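Local coordinates for protein diphosphomevalonate decarboxylase, putative (Trypanosoma brucei, PDB 2HKE) that probably catalyses the ATP-dependent decarboxylation of (R)-5-diphosphomevalonate to isopentenyl diphosphate, a step of the mevalonate pathway that feeds sterol and isoprenoid synthesis, at residues T108-A113 / C187-G192; S44-K49 / M358-P363; T239-A244 / A287-F292; A15-W20 / E219-R224; E253-T258 / I262-E267. The protein carries 1 engineered substitution. One frame throughout, in Å; residues are numbered along the deposited sequence.

All five contacts are largely buried; contact 2 lies nearest the centre of the chain and contact 5 farthest out. Contacts 1, 2 and 4 join the N-terminal to the C-terminal domain, whereas contacts 3 and 5 lie within the C-terminal one. Contacts 1 and 2 share a sheet: strands 183-189 and 358-363 are neighbours in it, and sulfur, aromatic and aliphatic groups meet there with bridging waters. Contact 3 reaches the same sheet through strand 288-291 and packs mainly by alanine. Helix 237-256 serves contacts 3 and 5. Contact 4 joins them through Lys-18, which reaches Thr-291, and Trp-20, which lies against Cys-255. Contact 5 alone has a direct hydrogen bond between its segments.

Contact 1: T108-A113 / C187-G192; sequences TAAGMA and CAVLKG
Met-112 places CG beside its own backbone N (chi1 -54°), and two further bends along the chain curl its thioether toward Cys-187 and Val-189. Cys-187 answers by holding SG anti to its backbone N (chi1 -175°), which lets SG meet the terminal methyl, Met-112 CE, at 3.9 Å. Val-189 divides its two branches between two partners. Val-189 CG1 lies against Ala-110, 3.8 Å from Ala-110 CB and 3.5 Å from Ala-110 O, while Val-189 CG2 meets Met-112 SD at 4.0 Å, the two side chains running at a slant to one another. A flexible, unbranched methionine suits this place because it can bend to lie along two residues that face the same way on the strand; alanine is small enough to let the loop backbone come close to the valine.

Polar groups stitch the same surfaces together. A water lies 3.2 Å from Ala-109 O and a very short 2.5 Å from Leu-190 O, apparently bridging the loop and Leu-190, although its two protons have more acceptors nearby than they can serve. Asn-297 makes a second bridge: its ND2 bonds Ala-110 O and its OD1 takes Leu-190 N. Beside them in the sheet, Met-358 and Leu-360 extend the apolar surface on which Ala-110 and Met-112 rest.

The loop, with Gly-111 and Met-112, fits the PxxxGLxSSA signature of the GHMP kinase superfamily, with methionine at the leucine position. The contact thus seats what is probably the ATP phosphate-binding loop on the sheet of the C-terminal domain.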
# COMPACT_ATOMS: atom_id res chain seq x y z
N THR A 108 7.78 9.06 -11.03
CA THR A 108 8.73 9.54 -10.04
C THR A 108 8.11 10.77 -9.35
O THR A 108 7.34 11.56 -9.96
CB THR A 108 10.09 9.88 -10.73
OG1 THR A 108 11.12 10.03 -9.75
CG2 THR A 108 9.96 11.12 -11.55
N ALA A 109 8.42 10.93 -8.07
CA ALA A 109 7.93 12.07 -7.28
C ALA A 109 6.48 11.93 -6.80
O ALA A 109 6.02 12.79 -6.07
CB ALA A 109 8.10 13.37 -8.05
N ALA A 110 5.78 10.87 -7.20
CA ALA A 110 4.39 10.72 -6.85
C ALA A 110 4.23 10.18 -5.40
O ALA A 110 3.16 10.31 -4.77
CB ALA A 110 3.69 9.82 -7.87
N GLY A 111 5.30 9.62 -4.85
CA GLY A 111 5.29 9.16 -3.45
C GLY A 111 4.42 7.94 -3.22
O GLY A 111 3.92 7.75 -2.12
N MET A 112 4.24 7.10 -4.26
CA MET A 112 3.50 5.85 -4.12
C MET A 112 4.31 4.89 -3.26
O MET A 112 5.56 4.93 -3.26
CB MET A 112 3.23 5.22 -5.48
CG MET A 112 2.52 6.13 -6.49
SD MET A 112 1.08 6.87 -5.80
CE MET A 112 -0.10 5.50 -5.93
N ALA A 113 3.62 3.99 -2.58
CA ALA A 113 4.23 3.10 -1.58
C ALA A 113 4.89 1.94 -2.29
O ALA A 113 4.53 0.77 -2.06
CB ALA A 113 3.17 2.59 -0.60
N CYS A 187 -6.34 6.96 -6.39
CA CYS A 187 -5.34 7.73 -5.66
C CYS A 187 -5.21 9.09 -6.37
O CYS A 187 -4.81 9.16 -7.53
CB CYS A 187 -4.05 7.01 -5.61
SG CYS A 187 -2.84 7.89 -4.59
N ALA A 188 -5.59 10.15 -5.67
CA ALA A 188 -5.36 11.51 -6.10
C ALA A 188 -3.99 11.94 -5.55
O ALA A 188 -3.81 12.16 -4.32
CB ALA A 188 -6.49 12.43 -5.62
N VAL A 189 -3.00 11.91 -6.43
CA VAL A 189 -1.66 12.26 -6.09
C VAL A 189 -1.50 13.76 -5.93
O VAL A 189 -1.83 14.53 -6.82
CB VAL A 189 -0.66 11.65 -7.09
CG1 VAL A 189 0.75 11.97 -6.72
CG2 VAL A 189 -0.91 10.14 -7.12
N LEU A 190 -0.98 14.14 -4.76
CA LEU A 190 -0.75 15.51 -4.36
C LEU A 190 0.73 15.78 -4.10
O LEU A 190 1.50 14.87 -3.78
CB LEU A 190 -1.61 15.86 -3.15
CG LEU A 190 -3.12 15.67 -3.31
CD1 LEU A 190 -3.87 15.65 -1.97
CD2 LEU A 190 -3.66 16.74 -4.27
N LYS A 191 1.13 17.05 -4.17
CA LYS A 191 2.51 17.39 -3.88
C LYS A 191 2.74 17.13 -2.41
O LYS A 191 1.88 17.37 -1.59
CB LYS A 191 2.85 18.81 -4.31
CG LYS A 191 3.00 18.96 -5.81
CD LYS A 191 3.30 20.41 -6.25
CE LYS A 191 2.83 20.71 -7.69
NZ LYS A 191 2.90 22.20 -7.99
N GLY A 192 3.92 16.62 -2.06
CA GLY A 192 4.21 16.29 -0.70
C GLY A 192 4.48 17.50 0.17
O GLY A 192 4.71 18.62 -0.32
O HOH W 1 3.10 13.12 -4.70

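Contact 2: S44-K49 / M358-P363; sequences SPFRSK and MLLQSP
Leu-360 inserts its CD1 methyl between two residues of the loop, lying 4.0 Å from Pro-45 CD and 4.0 Å from Phe-46 CD2. Two positions earlier in the strand, Met-358 SD comes within 4.0 Å of Phe-46 CE2, from the opposite side of the ring plane to Leu-360 CD1. The sulfur stands 64° off the ring normal, an oblique Met-aromatic contact with the polarisable sulfur beside the ring. With CG anti to the backbone N (chi1 178°), Leu-360 brings CD1 nearer the loop than the direction of its CB alone would suggest.

The next layer fixes the ring. Pro-45, joined to Ser-44 by a cis peptide bond, folds back so that its CG sits over the centre of the Phe-46 ring, 3.8 Å above the plane on the side of Leu-360 CD1. Phe-326 of strand 325-327 meets the ring with the two planes at about 50°. Asn-105 holds the loop backbone through bonds to Pro-45 O and Arg-47 N.

Farther along, a water donates to Ser-44 O at 2.6 Å and to Gln-361 O at 2.7 Å, joining two carbonyls that could not bond each other. Ser-362 OG donates to Pro-363 O at 2.6 Å, on a lone pair in the carbonyl plane, and also accepts from Ser-42 N. The whole is a domain interface of the two-domain GHMP fold, where the cis-proline loop entering strand 48-55 packs on the C-terminal sheet.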
# COMPACT_ATOMS: atom_id res chain seq x y z
N SER A 44 -1.63 -3.05 -12.81
CA SER A 44 -1.58 -2.25 -14.03
C SER A 44 -2.35 -0.95 -13.80
O SER A 44 -3.46 -0.97 -13.27
CB SER A 44 -2.10 -3.06 -15.23
OG SER A 44 -3.42 -2.68 -15.59
N PRO A 45 -1.79 0.18 -14.24
CA PRO A 45 -0.57 0.26 -15.06
C PRO A 45 0.75 0.18 -14.30
O PRO A 45 1.75 -0.15 -14.92
CB PRO A 45 -0.70 1.62 -15.76
CG PRO A 45 -1.52 2.45 -14.75
CD PRO A 45 -2.40 1.51 -14.02
N PHE A 46 0.74 0.46 -12.98
CA PHE A 46 1.97 0.57 -12.20
C PHE A 46 2.19 -0.62 -11.26
O PHE A 46 1.26 -1.07 -10.58
CB PHE A 46 1.99 1.86 -11.38
CG PHE A 46 1.71 3.10 -12.20
CD1 PHE A 46 2.42 3.34 -13.37
CD2 PHE A 46 0.72 3.99 -11.83
CE1 PHE A 46 2.14 4.47 -14.14
CE2 PHE A 46 0.45 5.10 -12.59
CZ PHE A 46 1.16 5.35 -13.71
N ARG A 47 3.45 -1.05 -11.18
CA ARG A 47 3.83 -2.22 -10.39
C ARG A 47 5.34 -2.21 -10.15
O ARG A 47 6.09 -1.45 -10.80
CB ARG A 47 3.39 -3.51 -11.10
CG ARG A 47 4.24 -3.94 -12.30
CD ARG A 47 4.20 -2.97 -13.48
NE ARG A 47 5.19 -3.30 -14.53
CZ ARG A 47 6.50 -2.98 -14.53
NH1 ARG A 47 7.07 -2.34 -13.51
NH2 ARG A 47 7.25 -3.33 -15.56
N SER A 48 5.80 -3.05 -9.22
CA SER A 48 7.22 -3.35 -9.10
C SER A 48 7.50 -4.69 -9.74
O SER A 48 6.66 -5.57 -9.77
CB SER A 48 7.75 -3.37 -7.67
OG SER A 48 7.40 -2.19 -7.00
N LYS A 49 8.72 -4.81 -10.23
CA LYS A 49 9.15 -6.00 -10.91
C LYS A 49 10.54 -6.33 -10.38
O LYS A 49 11.38 -5.44 -10.26
CB LYS A 49 9.17 -5.73 -12.39
CG LYS A 49 9.72 -6.86 -13.25
CD LYS A 49 9.24 -6.59 -14.70
CE LYS A 49 9.95 -7.36 -15.71
NZ LYS A 49 9.56 -6.84 -17.09
N MET A 358 -1.62 13.40 -10.50
CA MET A 358 -2.18 12.36 -11.32
C MET A 358 -3.35 11.79 -10.56
O MET A 358 -3.47 12.01 -9.37
CB MET A 358 -1.18 11.24 -11.61
CG MET A 358 -1.18 10.10 -10.64
SD MET A 358 -0.08 8.78 -11.21
CE MET A 358 1.32 9.77 -10.97
N LEU A 359 -4.19 11.08 -11.27
CA LEU A 359 -5.32 10.37 -10.67
C LEU A 359 -5.34 8.94 -11.16
O LEU A 359 -5.54 8.69 -12.35
CB LEU A 359 -6.64 11.02 -11.05
CG LEU A 359 -7.90 10.39 -10.47
CD1 LEU A 359 -7.90 10.49 -8.94
CD2 LEU A 359 -9.15 11.05 -11.04
N LEU A 360 -5.10 8.01 -10.22
CA LEU A 360 -4.98 6.58 -10.51
C LEU A 360 -6.31 5.96 -10.21
O LEU A 360 -6.93 6.37 -9.27
CB LEU A 360 -3.95 5.97 -9.57
CG LEU A 360 -3.65 4.49 -9.63
CD1 LEU A 360 -3.25 4.01 -11.08
CD2 LEU A 360 -2.58 4.17 -8.62
N GLN A 361 -6.77 5.03 -11.04
CA GLN A 361 -7.92 4.20 -10.67
C GLN A 361 -7.55 2.74 -10.79
O GLN A 361 -6.86 2.36 -11.70
CB GLN A 361 -9.16 4.56 -11.50
CG GLN A 361 -10.38 3.61 -11.36
CD GLN A 361 -10.28 2.37 -12.21
OE1 GLN A 361 -9.70 2.41 -13.28
NE2 GLN A 361 -10.88 1.26 -11.75
N SER A 362 -8.02 1.95 -9.82
CA SER A 362 -7.81 0.51 -9.82
C SER A 362 -9.02 -0.21 -9.27
O SER A 362 -9.70 0.28 -8.37
CB SER A 362 -6.55 0.17 -8.99
OG SER A 362 -6.41 -1.21 -8.71
N PRO A 363 -9.34 -1.40 -9.82
CA PRO A 363 -10.23 -2.33 -9.12
C PRO A 363 -9.45 -3.01 -7.99
O PRO A 363 -8.25 -2.74 -7.81
CB PRO A 363 -10.57 -3.34 -10.22
CG PRO A 363 -9.32 -3.48 -10.91
CD PRO A 363 -8.78 -2.03 -11.03
O HOH W 2 -5.34 0.09 -11.91

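Contact 3: T239-A244 / A287-F292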
# COMPACT_ATOMS: atom_id res chain seq x y z
N THR A 239 -20.43 1.57 6.02
CA THR A 239 -19.71 1.20 7.24
C THR A 239 -18.23 1.07 6.94
O THR A 239 -17.38 1.58 7.71
CB THR A 239 -20.27 -0.10 7.84
OG1 THR A 239 -21.66 0.13 8.19
CG2 THR A 239 -19.48 -0.49 9.11
N PHE A 240 -17.92 0.43 5.83
CA PHE A 240 -16.52 0.31 5.42
C PHE A 240 -15.86 1.69 5.27
O PHE A 240 -14.74 1.97 5.78
CB PHE A 240 -16.42 -0.48 4.11
CG PHE A 240 -15.03 -0.48 3.52
CD1 PHE A 240 -14.04 -1.28 4.04
CD2 PHE A 240 -14.71 0.40 2.47
CE1 PHE A 240 -12.77 -1.24 3.53
CE2 PHE A 240 -13.39 0.46 1.99
CZ PHE A 240 -12.44 -0.38 2.52
N ALA A 241 -16.57 2.57 4.56
CA ALA A 241 -16.10 3.92 4.28
C ALA A 241 -15.87 4.74 5.55
O ALA A 241 -14.87 5.45 5.69
CB ALA A 241 -17.10 4.64 3.37
N GLU A 242 -16.80 4.62 6.46
CA GLU A 242 -16.70 5.25 7.76
C GLU A 242 -15.48 4.81 8.58
O GLU A 242 -14.76 5.68 9.13
CB GLU A 242 -18.03 5.02 8.55
CG GLU A 242 -19.19 5.78 7.97
CD GLU A 242 -20.57 5.14 8.28
OE1 GLU A 242 -20.65 4.25 9.17
OE2 GLU A 242 -21.59 5.56 7.65
N ILE A 243 -15.23 3.51 8.62
CA ILE A 243 -14.02 2.96 9.28
C ILE A 243 -12.79 3.53 8.62
O ILE A 243 -11.83 3.95 9.28
CB ILE A 243 -13.97 1.40 9.25
CG1 ILE A 243 -15.06 0.85 10.13
CG2 ILE A 243 -12.54 0.84 9.58
CD1 ILE A 243 -14.86 1.18 11.62
N ALA A 244 -12.76 3.51 7.27
CA ALA A 244 -11.54 3.97 6.59
C ALA A 244 -11.22 5.46 6.92
O ALA A 244 -10.05 5.86 7.11
CB ALA A 244 -11.68 3.77 5.10
N ALA A 287 -20.98 8.18 0.14
CA ALA A 287 -20.72 7.68 -1.20
C ALA A 287 -19.23 7.49 -1.50
O ALA A 287 -18.84 6.78 -2.44
CB ALA A 287 -21.39 8.61 -2.22
N LEU A 288 -18.39 8.18 -0.74
CA LEU A 288 -16.97 8.35 -1.11
C LEU A 288 -16.18 8.35 0.19
O LEU A 288 -16.60 8.98 1.14
CB LEU A 288 -16.76 9.67 -1.90
CG LEU A 288 -15.38 9.99 -2.45
CD1 LEU A 288 -14.86 8.86 -3.44
CD2 LEU A 288 -15.35 11.38 -3.14
N ALA A 289 -15.07 7.61 0.23
CA ALA A 289 -14.20 7.58 1.38
C ALA A 289 -12.81 7.97 0.99
O ALA A 289 -12.36 7.69 -0.13
CB ALA A 289 -14.14 6.15 2.01
N TYR A 290 -12.12 8.67 1.91
CA TYR A 290 -10.69 9.01 1.77
C TYR A 290 -9.87 8.15 2.74
O TYR A 290 -10.36 7.72 3.79
CB TYR A 290 -10.42 10.50 2.02
CG TYR A 290 -10.82 10.96 3.39
CD1 TYR A 290 -10.02 10.66 4.52
CD2 TYR A 290 -12.03 11.66 3.59
CE1 TYR A 290 -10.45 11.06 5.81
CE2 TYR A 290 -12.43 12.07 4.85
CZ TYR A 290 -11.63 11.78 5.95
OH TYR A 290 -12.09 12.19 7.19
N THR A 291 -8.60 7.95 2.39
CA THR A 291 -7.60 7.55 3.35
C THR A 291 -6.25 8.10 2.92
O THR A 291 -5.97 8.16 1.74
CB THR A 291 -7.58 6.05 3.61
OG1 THR A 291 -6.79 5.81 4.77
CG2 THR A 291 -6.98 5.26 2.45
N PHE A 292 -5.47 8.54 3.90
CA PHE A 292 -4.09 8.93 3.73
C PHE A 292 -3.21 7.95 4.48
O PHE A 292 -3.59 7.50 5.55
CB PHE A 292 -3.86 10.37 4.29
CG PHE A 292 -4.67 11.42 3.57
CD1 PHE A 292 -6.00 11.57 3.86
CD2 PHE A 292 -4.10 12.22 2.57
CE1 PHE A 292 -6.77 12.51 3.22
CE2 PHE A 292 -4.87 13.13 1.91
CZ PHE A 292 -6.20 13.28 2.21
O HOH W 3 -8.05 4.34 6.48
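Ala-241 and Ala-289 meet where helix 237-256 flanks strand 288-291, an outer strand of the sheet in the alpha/beta C-terminal domain of the GHMP superfamily. The helix segment runs nearly along the strand, their axes 26° apart and 7.4 Å at closest approach.

Apolar packing comes first. The methyls of Ala-241 and Ala-289 touch at 3.6 Å between their CB atoms, and Ala-244, one helical turn on, also turns its methyl to the strand. Alanine suits these places because its single methyl permits so short a separation of helix and strand.

Aromatic groups flank the pair. Phe-240 stands edge-to-face with Phe-16 and with Phe-301, the latter on the adjacent strand 298-303. Tyr-290 leaves the strand away from segment 239-244, yet its hydroxyl bonds Asp-249 farther down the same helix, and its ring packs on Met-245 and on helix 267-283.

Polar contacts finish the far end. Thr-291 holds OG1 anti to its backbone N (chi1 -167°), which aims it at the helix, but Ala-244 O lies 4.0 Å from Thr-291 OG1. A water fills the step: Thr-291 OG1, which also accepts from Lys-18 NZ, donates to it at 2.6 Å, and the water donates onward to Ala-244 O at 2.6 Å.

Contact 4: A15-W20 / E219-R224. With SO4 (sulfate ion), chain C.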
# COMPACT_ATOMS: atom_id res chain seq x y z
N ALA A 15 -3.67 0.30 3.09
CA ALA A 15 -4.25 -0.04 4.37
C ALA A 15 -5.42 0.89 4.69
O ALA A 15 -5.25 2.11 4.64
CB ALA A 15 -3.27 0.08 5.50
N PHE A 16 -6.57 0.32 5.02
CA PHE A 16 -7.67 1.14 5.59
C PHE A 16 -7.71 1.05 7.12
O PHE A 16 -8.28 1.95 7.75
CB PHE A 16 -9.00 0.82 4.94
CG PHE A 16 -9.33 -0.62 4.94
CD1 PHE A 16 -9.99 -1.15 6.00
CD2 PHE A 16 -8.97 -1.44 3.88
CE1 PHE A 16 -10.29 -2.49 6.06
CE2 PHE A 16 -9.27 -2.82 3.96
CZ PHE A 16 -9.95 -3.31 5.04
N ILE A 17 -7.17 -0.04 7.70
CA ILE A 17 -6.88 -0.15 9.10
C ILE A 17 -5.37 -0.14 9.19
O ILE A 17 -4.66 -0.99 8.63
CB ILE A 17 -7.55 -1.34 9.82
CG1 ILE A 17 -9.08 -1.10 9.83
CG2 ILE A 17 -6.96 -1.47 11.28
CD1 ILE A 17 -9.85 -2.33 10.24
N LYS A 18 -4.87 0.92 9.79
CA LYS A 18 -3.46 1.26 9.67
C LYS A 18 -2.41 0.48 10.47
O LYS A 18 -2.60 0.20 11.64
CB LYS A 18 -3.30 2.73 10.00
CG LYS A 18 -4.23 3.67 9.19
CD LYS A 18 -3.86 3.62 7.73
CE LYS A 18 -4.61 4.65 6.90
NZ LYS A 18 -4.21 4.61 5.42
N TYR A 19 -1.29 0.21 9.81
CA TYR A 19 -0.07 -0.22 10.45
C TYR A 19 0.70 1.05 10.88
O TYR A 19 1.06 1.85 10.05
CB TYR A 19 0.75 -1.03 9.45
CG TYR A 19 2.24 -1.22 9.74
CD1 TYR A 19 2.69 -1.62 10.99
CD2 TYR A 19 3.19 -1.05 8.72
CE1 TYR A 19 4.04 -1.79 11.24
CE2 TYR A 19 4.54 -1.25 8.94
CZ TYR A 19 4.96 -1.59 10.19
OH TYR A 19 6.28 -1.80 10.40
N TRP A 20 0.93 1.24 12.18
CA TRP A 20 1.71 2.34 12.66
C TRP A 20 2.22 1.96 14.03
O TRP A 20 1.54 2.13 15.01
CB TRP A 20 0.90 3.63 12.69
CG TRP A 20 1.75 4.87 12.83
CD1 TRP A 20 1.83 5.69 13.91
CD2 TRP A 20 2.52 5.45 11.81
NE1 TRP A 20 2.69 6.75 13.64
CE2 TRP A 20 3.12 6.61 12.35
CE3 TRP A 20 2.82 5.09 10.49
CZ2 TRP A 20 3.98 7.40 11.61
CZ3 TRP A 20 3.72 5.88 9.78
CH2 TRP A 20 4.28 7.02 10.35
N GLU A 219 -7.82 -1.03 22.35
CA GLU A 219 -9.26 -1.03 22.14
C GLU A 219 -9.65 -0.79 20.68
O GLU A 219 -10.48 -1.51 20.17
CB GLU A 219 -9.88 0.06 23.03
CG GLU A 219 -11.38 0.26 22.86
CD GLU A 219 -11.95 1.37 23.73
OE1 GLU A 219 -12.30 1.11 24.91
OE2 GLU A 219 -12.11 2.45 23.19
N THR A 220 -9.08 0.20 20.03
CA THR A 220 -9.71 0.75 18.82
C THR A 220 -9.48 -0.20 17.65
O THR A 220 -10.39 -0.54 16.92
CB THR A 220 -9.17 2.13 18.48
OG1 THR A 220 -9.31 3.00 19.63
CG2 THR A 220 -9.93 2.76 17.30
N VAL A 221 -8.24 -0.60 17.45
CA VAL A 221 -7.97 -1.47 16.25
C VAL A 221 -8.75 -2.76 16.38
O VAL A 221 -9.42 -3.16 15.43
CB VAL A 221 -6.50 -1.68 15.98
CG1 VAL A 221 -6.28 -2.78 14.89
CG2 VAL A 221 -5.87 -0.34 15.54
N PRO A 222 -8.68 -3.46 17.53
CA PRO A 222 -9.53 -4.63 17.64
C PRO A 222 -11.03 -4.42 17.32
O PRO A 222 -11.63 -5.27 16.62
CB PRO A 222 -9.30 -5.07 19.10
CG PRO A 222 -7.94 -4.67 19.40
CD PRO A 222 -7.76 -3.34 18.68
N GLU A 223 -11.60 -3.32 17.78
CA GLU A 223 -13.00 -2.93 17.49
C GLU A 223 -13.16 -2.79 15.96
O GLU A 223 -14.09 -3.36 15.36
CB GLU A 223 -13.38 -1.56 18.07
CG GLU A 223 -13.61 -1.41 19.59
CD GLU A 223 -13.77 0.06 20.07
OE1 GLU A 223 -13.28 1.03 19.40
OE2 GLU A 223 -14.42 0.21 21.14
N ARG A 224 -12.27 -2.03 15.33
CA ARG A 224 -12.45 -1.71 13.92
C ARG A 224 -12.17 -2.89 12.99
O ARG A 224 -12.82 -3.02 11.94
CB ARG A 224 -11.61 -0.50 13.52
CG ARG A 224 -12.04 0.72 14.25
CD ARG A 224 -11.30 1.97 13.80
NE ARG A 224 -11.82 3.10 14.59
CZ ARG A 224 -11.21 4.26 14.74
NH1 ARG A 224 -10.07 4.49 14.16
NH2 ARG A 224 -11.78 5.19 15.48
S SO4 C . 8.53 -0.68 7.83
O1 SO4 C . 9.38 -0.16 8.88
O2 SO4 C . 7.51 0.29 7.51
O3 SO4 C . 9.31 -0.94 6.63
O4 SO4 C . 7.87 -1.90 8.29
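Ile-17 drives its two branches against successive turns of the helix. Ile-17 CG2 meets Val-221 CG1 at 3.9 Å, the two beta-branched side chains crossing at a slant, while the longer arm carries Ile-17 CD1 to 3.5 Å from Arg-224 O and 4.1 Å from Arg-224 CB. With chi2 at 168° that arm is extended, long enough to reach the next turn.

Arg-224 offers only its base to the isoleucine; the chain then runs straight away, its guanidinium bearing Thr-220 CG2 on one face and forming salt bridges with Asp-250 and Glu-247. Lys-18 likewise turns from the helix, and its NZ donates to Ala-15 O at 2.8 Å while pairing with Asp-293. Tyr-19 points elsewhere again: its OH donates to O4 of a sulfate at 2.6 Å, with that oxygen in the ring plane at the edge. The ion, probably from the crystallisation liquor, is also bound by Lys-22, Arg-77, Thr-200, Ser-144 and Gly-145, consistent with a phosphate-binding pocket.

Phe-16 and Ile-17 both face Phe-37 of strand 36-40 in a classic beta bulge, and this corner after strand 5-15 lodges Ile-17 between helices 213-234 and 237-256.

Contact 5: E253-T258 / I262-E267; sequences EICATT and ITYATE
Cys-255 and Ile-262 are joined by backbone as well as side chain. Ile-262 N donates to Cys-255 O at 3.1 Å in a nearly straight bond (166° at the hydrogen), coming from above the carbonyl plane. Thr-258 N reaches Cys-255 O at 3.3 Å from the opposite face, leaving the oxygen gripped between two N-H groups. Thr-258 OG1 donates to Ile-254 O at 2.7 Å, a carbonyl near the helix end, and bonds Ser-206 of helix 199-209 as well; threonine suits a place where one branch must be polar and the other greasy.

These bonds close off helix 237-256, since Thr-257 is the first residue to leave helical angles, and they turn the chain into the connection between two consecutive helices. Thr-266 is the N-cap of the second, helix 267-283; its side chain caps a backbone N there and Ser-269 OG bonds Thr-266 N, which together fit a capping box.

Apolar contacts fill the bend. Thr-258 CG2 lies 3.7 Å from Ile-262 CD1, and Cys-255 CB lies 3.8 Å from Ile-262 CB. With CG1 beside the backbone N (chi1 -63°), Ile-262 CG2 falls anti to it and reaches within 3.9 Å of Cys-255 SG and over one face of the Tyr-264 ring, offset toward its rim.

Sulfur and ring complete the set: Cys-255 SG is 4.2 Å from Tyr-264 CE2, approaching obliquely, with Trp-20 also packed on the cysteine. The tyrosine hydroxyl is anchored by Val-197 O.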
# COMPACT_ATOMS: atom_id res chain seq x y z
N GLU A 253 -4.00 12.33 13.49
CA GLU A 253 -4.01 12.87 14.86
C GLU A 253 -2.87 12.29 15.66
O GLU A 253 -2.25 13.02 16.49
CB GLU A 253 -5.35 12.65 15.54
CG GLU A 253 -5.47 13.48 16.83
CD GLU A 253 -6.75 13.22 17.63
OE1 GLU A 253 -7.61 12.43 17.18
OE2 GLU A 253 -6.87 13.81 18.75
N ILE A 254 -2.59 11.01 15.47
CA ILE A 254 -1.42 10.39 16.09
C ILE A 254 -0.15 11.12 15.72
O ILE A 254 0.67 11.45 16.58
CB ILE A 254 -1.32 8.90 15.76
CG1 ILE A 254 -2.41 8.15 16.54
CG2 ILE A 254 0.05 8.37 16.19
CD1 ILE A 254 -2.75 6.78 15.99
N CYS A 255 0.03 11.37 14.43
CA CYS A 255 1.20 12.09 13.96
C CYS A 255 1.25 13.50 14.58
O CYS A 255 2.31 13.97 14.96
CB CYS A 255 1.20 12.12 12.45
SG CYS A 255 1.70 10.48 11.78
N ALA A 256 0.11 14.17 14.65
CA ALA A 256 0.07 15.55 15.15
C ALA A 256 0.40 15.63 16.65
O ALA A 256 0.84 16.66 17.10
CB ALA A 256 -1.32 16.17 14.90
N THR A 257 0.15 14.57 17.40
CA THR A 257 0.39 14.48 18.84
C THR A 257 1.67 13.69 19.20
O THR A 257 1.91 13.35 20.37
CB THR A 257 -0.78 13.85 19.52
OG1 THR A 257 -0.96 12.53 19.02
CG2 THR A 257 -2.09 14.65 19.29
N THR A 258 2.46 13.39 18.18
CA THR A 258 3.79 12.83 18.35
C THR A 258 4.72 13.98 18.70
O THR A 258 4.48 15.13 18.32
CB THR A 258 4.23 12.10 17.04
OG1 THR A 258 3.33 11.01 16.81
CG2 THR A 258 5.67 11.54 17.12
N ILE A 262 4.83 15.18 13.73
CA ILE A 262 5.01 14.62 12.40
C ILE A 262 3.87 15.11 11.52
O ILE A 262 2.68 14.97 11.90
CB ILE A 262 4.93 13.06 12.41
CG1 ILE A 262 6.04 12.44 13.25
CG2 ILE A 262 4.96 12.53 10.94
CD1 ILE A 262 5.91 10.88 13.49
N THR A 263 4.22 15.64 10.35
CA THR A 263 3.22 16.16 9.40
C THR A 263 3.51 15.63 8.03
O THR A 263 4.53 15.97 7.41
CB THR A 263 3.29 17.70 9.31
OG1 THR A 263 3.20 18.24 10.64
CG2 THR A 263 2.15 18.22 8.43
N TYR A 264 2.60 14.79 7.52
CA TYR A 264 2.72 14.36 6.16
C TYR A 264 1.67 15.02 5.25
O TYR A 264 1.81 15.00 4.04
CB TYR A 264 2.55 12.84 6.11
CG TYR A 264 3.61 12.08 6.84
CD1 TYR A 264 4.95 12.25 6.54
CD2 TYR A 264 3.26 11.14 7.81
CE1 TYR A 264 5.94 11.50 7.23
CE2 TYR A 264 4.22 10.41 8.48
CZ TYR A 264 5.56 10.55 8.16
OH TYR A 264 6.49 9.79 8.86
N ALA A 265 0.58 15.48 5.85
CA ALA A 265 -0.53 16.10 5.09
C ALA A 265 -0.20 17.54 4.75
O ALA A 265 0.52 18.21 5.49
CB ALA A 265 -1.74 16.05 5.90
N THR A 266 -0.70 17.99 3.61
CA THR A 266 -0.62 19.39 3.20
C THR A 266 -2.01 19.98 3.24
O THR A 266 -2.99 19.29 3.49
CB THR A 266 -0.13 19.48 1.78
OG1 THR A 266 -1.11 18.87 0.91
CG2 THR A 266 1.25 18.81 1.61
N GLU A 267 -2.14 21.26 2.91
CA GLU A 267 -3.49 21.83 2.92
C GLU A 267 -4.33 21.25 1.78
O GLU A 267 -5.56 21.30 1.82
CB GLU A 267 -3.45 23.33 2.82
CG GLU A 267 -2.97 24.04 4.14
CD GLU A 267 -3.91 23.83 5.32
OE1 GLU A 267 -5.15 23.70 5.12
OE2 GLU A 267 -3.40 23.80 6.49